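Local atomic coordinates of Aureochrome1-like protein (Ochromonas danica, PDB entry 6I20), a protein that probably senses blue light through a flavin mononucleotide bound in a PAS-family LOV domain, as aureochrome photoreceptors of stramenopile algae do. Residues Val69-Leu83 against Phe93-Gly105. Numbering follows the deposited sequence. Where two conformers were deposited one is given.
Sequences VRKGLERGEDTTVVL and FWNQLFIAALRDG. With FMN (flavin mononucleotide), chain E; EDO (1,2-ethanediol), chain H.
Ile99 CD1 meets Val69 CG1 beside the flavin: the two side chains cross at about a right angle, and Val69 CG1 comes to 3.4 Å from Ile99 CD1, a closeness that is doubtful because Ile99 was modelled in two conformers. The CG2 branch of Ile99 meets Leu73 CD2, again crosswise. Leu97 lies alongside Val81, both pointing the same way. With its CG anti to the backbone N (chi1 174°), Leu97 reaches the flavin ring system, bringing CD2 to 3.5 Å from FMN C4A. Asn95, beside Leu83, turns ND2 to FMN O4 in a weak hydrogen bond and also bonds Asn85. From the helix, Arg70 grips the phosphate: NH1 gives a nearly straight bond of 2.6 Å to FMN O2P, while NE bonds FMN O3P at 3.0 Å, and Glu67 holds the guanidinium by a salt bridge. A leucine in its place would probably leave the phosphate without this paired grip and its negative charge less well balanced.

Six backbone hydrogen bonds pair the strands, from Thr79 with Ile99 to Leu83 with Asn95. On the sheet face away from the flavin, the Val82 side chain crosses Trp94 at about a right angle, its CG1 3.8 Å from Trp94 CE3, and Val82 CG2 packs on Gln96, whose OE1 is bonded to Tyr123. Strand 79-86 is one of the two edge strands of the five-stranded antiparallel PAS sheet; strand 109-119 flanks 92-103 on its other edge, helix 63-75 lies on the flavin side, and helix 121-130 packs against Val82 and Trp94.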
loop_
_atom_site.group_PDB
_atom_site.type_symbol
_atom_site.label_atom_id
_atom_site.label_comp_id
_atom_site.label_asym_id
_atom_site.label_seq_id
_atom_site.Cartn_x
_atom_site.Cartn_y
_atom_site.Cartn_z
ATOM N N VAL A 69 7.923 5.939 -3.980
ATOM C CA VAL A 69 7.671 4.637 -3.397
ATOM C C VAL A 69 8.803 3.667 -3.774
ATOM O O VAL A 69 9.347 2.927 -2.936
ATOM C CB VAL A 69 6.296 4.078 -3.792
ATOM C CG1 VAL A 69 6.182 2.637 -3.372
ATOM C CG2 VAL A 69 5.155 4.930 -3.244
ATOM N N ARG A 70 9.132 3.654 -5.064
ATOM C CA ARG A 70 10.161 2.767 -5.554
ATOM C C ARG A 70 11.470 2.956 -4.820
ATOM O O ARG A 70 12.114 1.989 -4.434
ATOM C CB ARG A 70 10.327 3.017 -7.060
ATOM C CG ARG A 70 11.171 2.045 -7.838
ATOM C CD ARG A 70 11.176 2.470 -9.303
ATOM N NE ARG A 70 9.870 2.240 -9.955
ATOM C CZ ARG A 70 9.076 3.122 -10.595
ATOM N NH1 ARG A 70 7.923 2.670 -11.102
ATOM N NH2 ARG A 70 9.369 4.418 -10.735
ATOM N N LYS A 71 11.877 4.206 -4.669
ATOM C CA LYS A 71 13.129 4.559 -3.991
ATOM C C LYS A 71 13.120 4.139 -2.516
ATOM O O LYS A 71 14.149 3.674 -2.014
ATOM C CB LYS A 71 13.437 6.049 -4.134
ATOM C CG LYS A 71 13.864 6.479 -5.537
ATOM C CD LYS A 71 14.324 7.951 -5.609
ATOM C CE LYS A 71 14.495 8.510 -7.040
ATOM N NZ LYS A 71 14.987 9.907 -7.171
ATOM N N GLY A 72 11.990 4.286 -1.835
ATOM C CA GLY A 72 11.873 3.838 -0.432
ATOM C C GLY A 72 12.125 2.356 -0.322
ATOM O O GLY A 72 12.835 1.890 0.565
ATOM N N LEU A 73 11.538 1.608 -1.251
ATOM C CA LEU A 73 11.741 0.169 -1.314
ATOM C C LEU A 73 13.203 -0.203 -1.627
ATOM O O LEU A 73 13.725 -1.140 -1.006
ATOM C CB LEU A 73 10.782 -0.454 -2.335
ATOM C CG LEU A 73 9.300 -0.419 -1.989
ATOM C CD1 LEU A 73 8.411 -0.835 -3.172
ATOM C CD2 LEU A 73 8.948 -1.296 -0.817
ATOM N N GLU A 74 13.850 0.488 -2.558
ATOM C CA GLU A 74 15.234 0.208 -2.944
ATOM C C GLU A 74 16.241 0.576 -1.833
ATOM O O GLU A 74 17.264 -0.108 -1.657
ATOM C CB GLU A 74 15.585 0.881 -4.301
ATOM C CG GLU A 74 15.123 0.039 -5.514
ATOM C CD GLU A 74 14.698 0.792 -6.782
ATOM O OE1 GLU A 74 15.079 1.973 -6.980
ATOM O OE2 GLU A 74 13.978 0.171 -7.623
ATOM N N ARG A 75 15.949 1.651 -1.089
ATOM C CA ARG A 75 16.832 2.179 -0.023
ATOM C C ARG A 75 16.539 1.699 1.367
ATOM O O ARG A 75 17.298 2.028 2.311
ATOM C CB ARG A 75 16.774 3.708 0.013
ATOM C CG ARG A 75 17.297 4.294 -1.271
ATOM C CD ARG A 75 17.174 5.799 -1.363
ATOM N NE ARG A 75 17.391 6.226 -2.755
ATOM C CZ ARG A 75 17.576 7.484 -3.164
ATOM N NH1 ARG A 75 17.759 7.729 -4.452
ATOM N NH2 ARG A 75 17.596 8.503 -2.304
ATOM N N GLY A 76 15.471 0.940 1.529
ATOM C CA GLY A 76 15.042 0.449 2.821
ATOM C C GLY A 76 14.575 1.528 3.789
ATOM O O GLY A 76 14.896 1.496 4.960
ATOM N N GLU A 77 13.794 2.478 3.315
ATOM C CA GLU A 77 13.268 3.543 4.173
ATOM C C GLU A 77 11.752 3.514 4.164
ATOM O O GLU A 77 11.164 3.389 3.060
ATOM C CB GLU A 77 13.744 4.899 3.651
ATOM C CG GLU A 77 15.252 5.045 3.484
ATOM C CD GLU A 77 15.645 6.423 3.020
ATOM O OE1 GLU A 77 15.847 6.633 1.782
ATOM O OE2 GLU A 77 15.709 7.326 3.883
ATOM N N ASP A 78 11.117 3.605 5.347
ATOM C CA ASP A 78 9.648 3.784 5.482
ATOM C C ASP A 78 9.264 5.043 4.718
ATOM O O ASP A 78 9.991 6.072 4.801
ATOM C CB ASP A 78 9.166 4.093 6.909
ATOM C CG ASP A 78 9.229 2.929 7.876
ATOM O OD1 ASP A 78 9.608 1.813 7.509
ATOM O OD2 ASP A 78 8.847 3.174 9.041
ATOM N N THR A 79 8.051 5.067 4.188
ATOM C CA THR A 79 7.732 6.102 3.236
ATOM C C THR A 79 6.246 6.447 3.253
ATOM O O THR A 79 5.410 5.556 3.397
ATOM C CB THR A 79 8.172 5.582 1.851
ATOM O OG1 THR A 79 9.570 5.267 1.915
ATOM C CG2 THR A 79 7.949 6.620 0.806
ATOM N N THR A 80 5.938 7.739 3.113
ATOM C CA THR A 80 4.580 8.224 2.991
ATOM C C THR A 80 4.492 8.975 1.661
ATOM O O THR A 80 5.298 9.882 1.399
ATOM C CB THR A 80 4.245 9.232 4.099
ATOM O OG1 THR A 80 4.543 8.661 5.366
ATOM C CG2 THR A 80 2.782 9.624 4.071
ATOM N N VAL A 81 3.490 8.634 0.872
ATOM C CA VAL A 81 3.186 9.410 -0.359
ATOM C C VAL A 81 1.686 9.638 -0.417
ATOM O O VAL A 81 0.887 8.903 0.217
ATOM C CB VAL A 81 3.639 8.756 -1.695
ATOM C CG1 VAL A 81 5.141 8.575 -1.752
ATOM C CG2 VAL A 81 2.893 7.470 -1.940
ATOM N N VAL A 82 1.292 10.643 -1.169
ATOM C CA VAL A 82 -0.116 10.822 -1.507
ATOM C C VAL A 82 -0.178 10.717 -3.029
ATOM O O VAL A 82 0.547 11.430 -3.727
ATOM C CB VAL A 82 -0.693 12.160 -1.006
ATOM C CG1 VAL A 82 -2.087 12.380 -1.552
ATOM C CG2 VAL A 82 -0.745 12.118 0.519
ATOM N N LEU A 83 -1.034 9.839 -3.508
ATOM C CA LEU A 83 -1.159 9.655 -4.966
ATOM C C LEU A 83 -2.560 9.250 -5.334
ATOM O O LEU A 83 -3.318 8.718 -4.536
ATOM C CB LEU A 83 -0.109 8.674 -5.486
ATOM C CG LEU A 83 -0.380 7.180 -5.398
ATOM C CD1 LEU A 83 0.765 6.391 -6.053
ATOM C CD2 LEU A 83 -0.555 6.668 -3.975
ATOM N N PHE A 93 -9.588 8.008 -6.295
ATOM C CA PHE A 93 -9.495 8.525 -4.939
ATOM C C PHE A 93 -8.058 8.881 -4.670
ATOM O O PHE A 93 -7.150 8.294 -5.245
ATOM C CB PHE A 93 -10.025 7.518 -3.913
ATOM C CG PHE A 93 -9.250 6.239 -3.803
ATOM C CD1 PHE A 93 -9.487 5.190 -4.685
ATOM C CD2 PHE A 93 -8.284 6.045 -2.817
ATOM C CE1 PHE A 93 -8.796 3.987 -4.599
ATOM C CE2 PHE A 93 -7.602 4.839 -2.724
ATOM C CZ PHE A 93 -7.849 3.814 -3.610
ATOM N N TRP A 94 -7.864 9.820 -3.748
ATOM C CA TRP A 94 -6.512 10.140 -3.270
ATOM C C TRP A 94 -6.169 9.212 -2.116
ATOM O O TRP A 94 -6.965 9.062 -1.185
ATOM C CB TRP A 94 -6.408 11.601 -2.842
ATOM C CG TRP A 94 -6.435 12.534 -4.004
ATOM C CD1 TRP A 94 -7.525 13.160 -4.543
ATOM C CD2 TRP A 94 -5.329 12.871 -4.827
ATOM N NE1 TRP A 94 -7.147 13.907 -5.632
ATOM C CE2 TRP A 94 -5.806 13.747 -5.831
ATOM C CE3 TRP A 94 -3.982 12.529 -4.817
ATOM C CZ2 TRP A 94 -4.968 14.291 -6.786
ATOM C CZ3 TRP A 94 -3.150 13.094 -5.720
ATOM C CH2 TRP A 94 -3.640 13.969 -6.697
ATOM N N ASN A 95 -4.988 8.624 -2.188
ATOM C CA ASN A 95 -4.519 7.620 -1.236
ATOM C C ASN A 95 -3.278 8.190 -0.554
ATOM O O ASN A 95 -2.252 8.408 -1.186
ATOM C CB ASN A 95 -4.170 6.348 -2.026
ATOM C CG ASN A 95 -3.649 5.196 -1.199
ATOM O OD1 ASN A 95 -3.505 5.303 0.023
ATOM N ND2 ASN A 95 -3.396 4.064 -1.856
ATOM N N GLN A 96 -3.364 8.400 0.781
ATOM C CA GLN A 96 -2.161 8.617 1.593
ATOM C C GLN A 96 -1.665 7.259 1.989
ATOM O O GLN A 96 -2.324 6.532 2.779
ATOM C CB GLN A 96 -2.451 9.493 2.813
ATOM C CG GLN A 96 -1.196 9.737 3.620
ATOM C CD GLN A 96 -1.468 10.630 4.807
ATOM O OE1 GLN A 96 -1.825 11.746 4.624
ATOM N NE2 GLN A 96 -1.319 10.104 6.009
ATOM N N LEU A 97 -0.563 6.847 1.343
ATOM C CA LEU A 97 -0.030 5.514 1.388
ATOM C C LEU A 97 1.230 5.486 2.234
ATOM O O LEU A 97 2.138 6.249 2.009
ATOM C CB LEU A 97 0.326 5.089 -0.051
ATOM C CG LEU A 97 1.042 3.779 -0.216
ATOM C CD1 LEU A 97 0.226 2.581 0.267
ATOM C CD2 LEU A 97 1.410 3.578 -1.696
ATOM N N PHE A 98 1.250 4.569 3.199
ATOM C CA PHE A 98 2.427 4.317 4.053
ATOM C C PHE A 98 2.972 2.940 3.721
ATOM O O PHE A 98 2.206 1.972 3.731
ATOM C CB PHE A 98 1.942 4.292 5.518
ATOM C CG PHE A 98 2.942 3.736 6.512
ATOM C CD1 PHE A 98 4.197 4.291 6.629
ATOM C CD2 PHE A 98 2.609 2.680 7.325
ATOM C CE1 PHE A 98 5.095 3.796 7.584
ATOM C CE2 PHE A 98 3.494 2.208 8.268
ATOM C CZ PHE A 98 4.735 2.739 8.374
ATOM N N ILE A 99 4.277 2.852 3.463
ATOM C CA ILE A 99 4.898 1.549 3.216
ATOM C C ILE A 99 6.091 1.408 4.140
ATOM O O ILE A 99 6.894 2.324 4.306
ATOM C CB ILE A 99 5.290 1.338 1.726
ATOM C CG1 ILE A 99 4.064 1.508 0.843
ATOM C CG2 ILE A 99 5.887 -0.044 1.490
ATOM C CD1 ILE A 99 4.394 1.576 -0.654
ATOM N N ALA A 100 6.157 0.243 4.776
ATOM C CA ALA A 100 7.219 -0.050 5.742
ATOM C C ALA A 100 7.690 -1.491 5.617
ATOM O O ALA A 100 6.921 -2.396 5.346
ATOM C CB ALA A 100 6.732 0.164 7.162
ATOM N N ALA A 101 8.980 -1.676 5.864
ATOM C CA ALA A 101 9.541 -3.009 5.977
ATOM C C ALA A 101 9.117 -3.682 7.278
ATOM O O ALA A 101 9.122 -3.050 8.343
ATOM C CB ALA A 101 11.041 -2.957 5.911
ATOM N N LEU A 102 8.784 -4.957 7.183
ATOM C CA LEU A 102 8.582 -5.858 8.324
ATOM C C LEU A 102 9.788 -6.767 8.388
ATOM O O LEU A 102 10.065 -7.515 7.449
ATOM C CB LEU A 102 7.285 -6.627 8.157
ATOM C CG LEU A 102 6.000 -5.801 8.059
ATOM C CD1 LEU A 102 4.827 -6.663 7.648
ATOM C CD2 LEU A 102 5.704 -5.101 9.331
ATOM N N ARG A 103 10.522 -6.730 9.487
ATOM C CA ARG A 103 11.813 -7.351 9.609
ATOM C C ARG A 103 11.811 -8.521 10.565
ATOM O O ARG A 103 10.997 -8.570 11.529
ATOM C CB ARG A 103 12.862 -6.344 10.090
ATOM C CG ARG A 103 13.081 -5.193 9.162
ATOM C CD ARG A 103 14.075 -4.186 9.693
ATOM N NE ARG A 103 14.119 -3.061 8.771
ATOM C CZ ARG A 103 14.895 -2.969 7.691
ATOM N NH1 ARG A 103 15.794 -3.892 7.386
ATOM N NH2 ARG A 103 14.789 -1.900 6.896
ATOM N N ASP A 104 12.731 -9.440 10.339
ATOM C CA ASP A 104 13.003 -10.530 11.290
ATOM C C ASP A 104 13.998 -10.074 12.388
ATOM O O ASP A 104 14.471 -8.936 12.411
ATOM C CB ASP A 104 13.412 -11.799 10.548
ATOM C CG ASP A 104 14.807 -11.742 9.956
ATOM O OD1 ASP A 104 15.633 -10.873 10.267
ATOM O OD2 ASP A 104 15.104 -12.676 9.138
ATOM N N GLY A 105 14.332 -10.994 13.287
ATOM C CA GLY A 105 15.207 -10.701 14.397
ATOM C C GLY A 105 16.676 -10.441 14.064
ATOM O O GLY A 105 17.464 -10.111 14.931
HETATM N N1 FMN E . 0.866 1.575 -5.042
HETATM C C2 FMN E . -0.309 2.236 -5.118
HETATM O O2 FMN E . -0.500 2.989 -6.101
HETATM N N3 FMN E . -1.296 2.109 -4.198
HETATM C C4 FMN E . -1.158 1.311 -3.096
HETATM O O4 FMN E . -2.070 1.274 -2.228
HETATM C C4A FMN E . 0.049 0.564 -2.984
HETATM N N5 FMN E . 0.240 -0.273 -1.915
HETATM C C5A FMN E . 1.440 -0.894 -1.808
HETATM C C6 FMN E . 1.689 -1.748 -0.712
HETATM C C7 FMN E . 2.871 -2.394 -0.556
HETATM C C7M FMN E . 3.120 -3.293 0.675
HETATM C C8 FMN E . 3.923 -2.232 -1.522
HETATM C C8M FMN E . 5.236 -2.926 -1.355
HETATM C C9 FMN E . 3.706 -1.410 -2.600
HETATM C C9A FMN E . 2.515 -0.716 -2.768
HETATM N N10 FMN E . 2.273 0.083 -3.915
HETATM C C10 FMN E . 1.090 0.761 -3.986
HETATM C "C1'" FMN E . 3.336 0.381 -4.867
HETATM C "C2'" FMN E . 3.467 -0.582 -6.051
HETATM O "O2'" FMN E . 3.161 -1.908 -5.596
HETATM C "C3'" FMN E . 4.895 -0.547 -6.573
HETATM O "O3'" FMN E . 5.847 -0.821 -5.532
HETATM C "C4'" FMN E . 5.290 0.742 -7.258
HETATM O "O4'" FMN E . 4.308 1.025 -8.270
HETATM C "C5'" FMN E . 6.684 0.593 -7.955
HETATM O "O5'" FMN E . 6.818 -0.743 -8.546
HETATM P P FMN E . 7.841 -0.888 -9.783
HETATM O O1P FMN E . 7.731 -2.288 -10.248
HETATM O O2P FMN E . 7.418 0.098 -10.791
HETATM O O3P FMN E . 9.192 -0.547 -9.167
HETATM C C1 EDO H . 17.815 -11.469 18.544
HETATM O O1 EDO H . 16.513 -11.574 17.941
HETATM C C2 EDO H . 18.575 -10.303 17.913
HETATM O O2 EDO H . 17.634 -9.371 17.354
HETATM O O HOH W 1 12.946 0.201 7.195
HETATM O O HOH W 2 9.889 -0.538 9.124
HETATM O O HOH W 3 10.812 0.527 5.863
#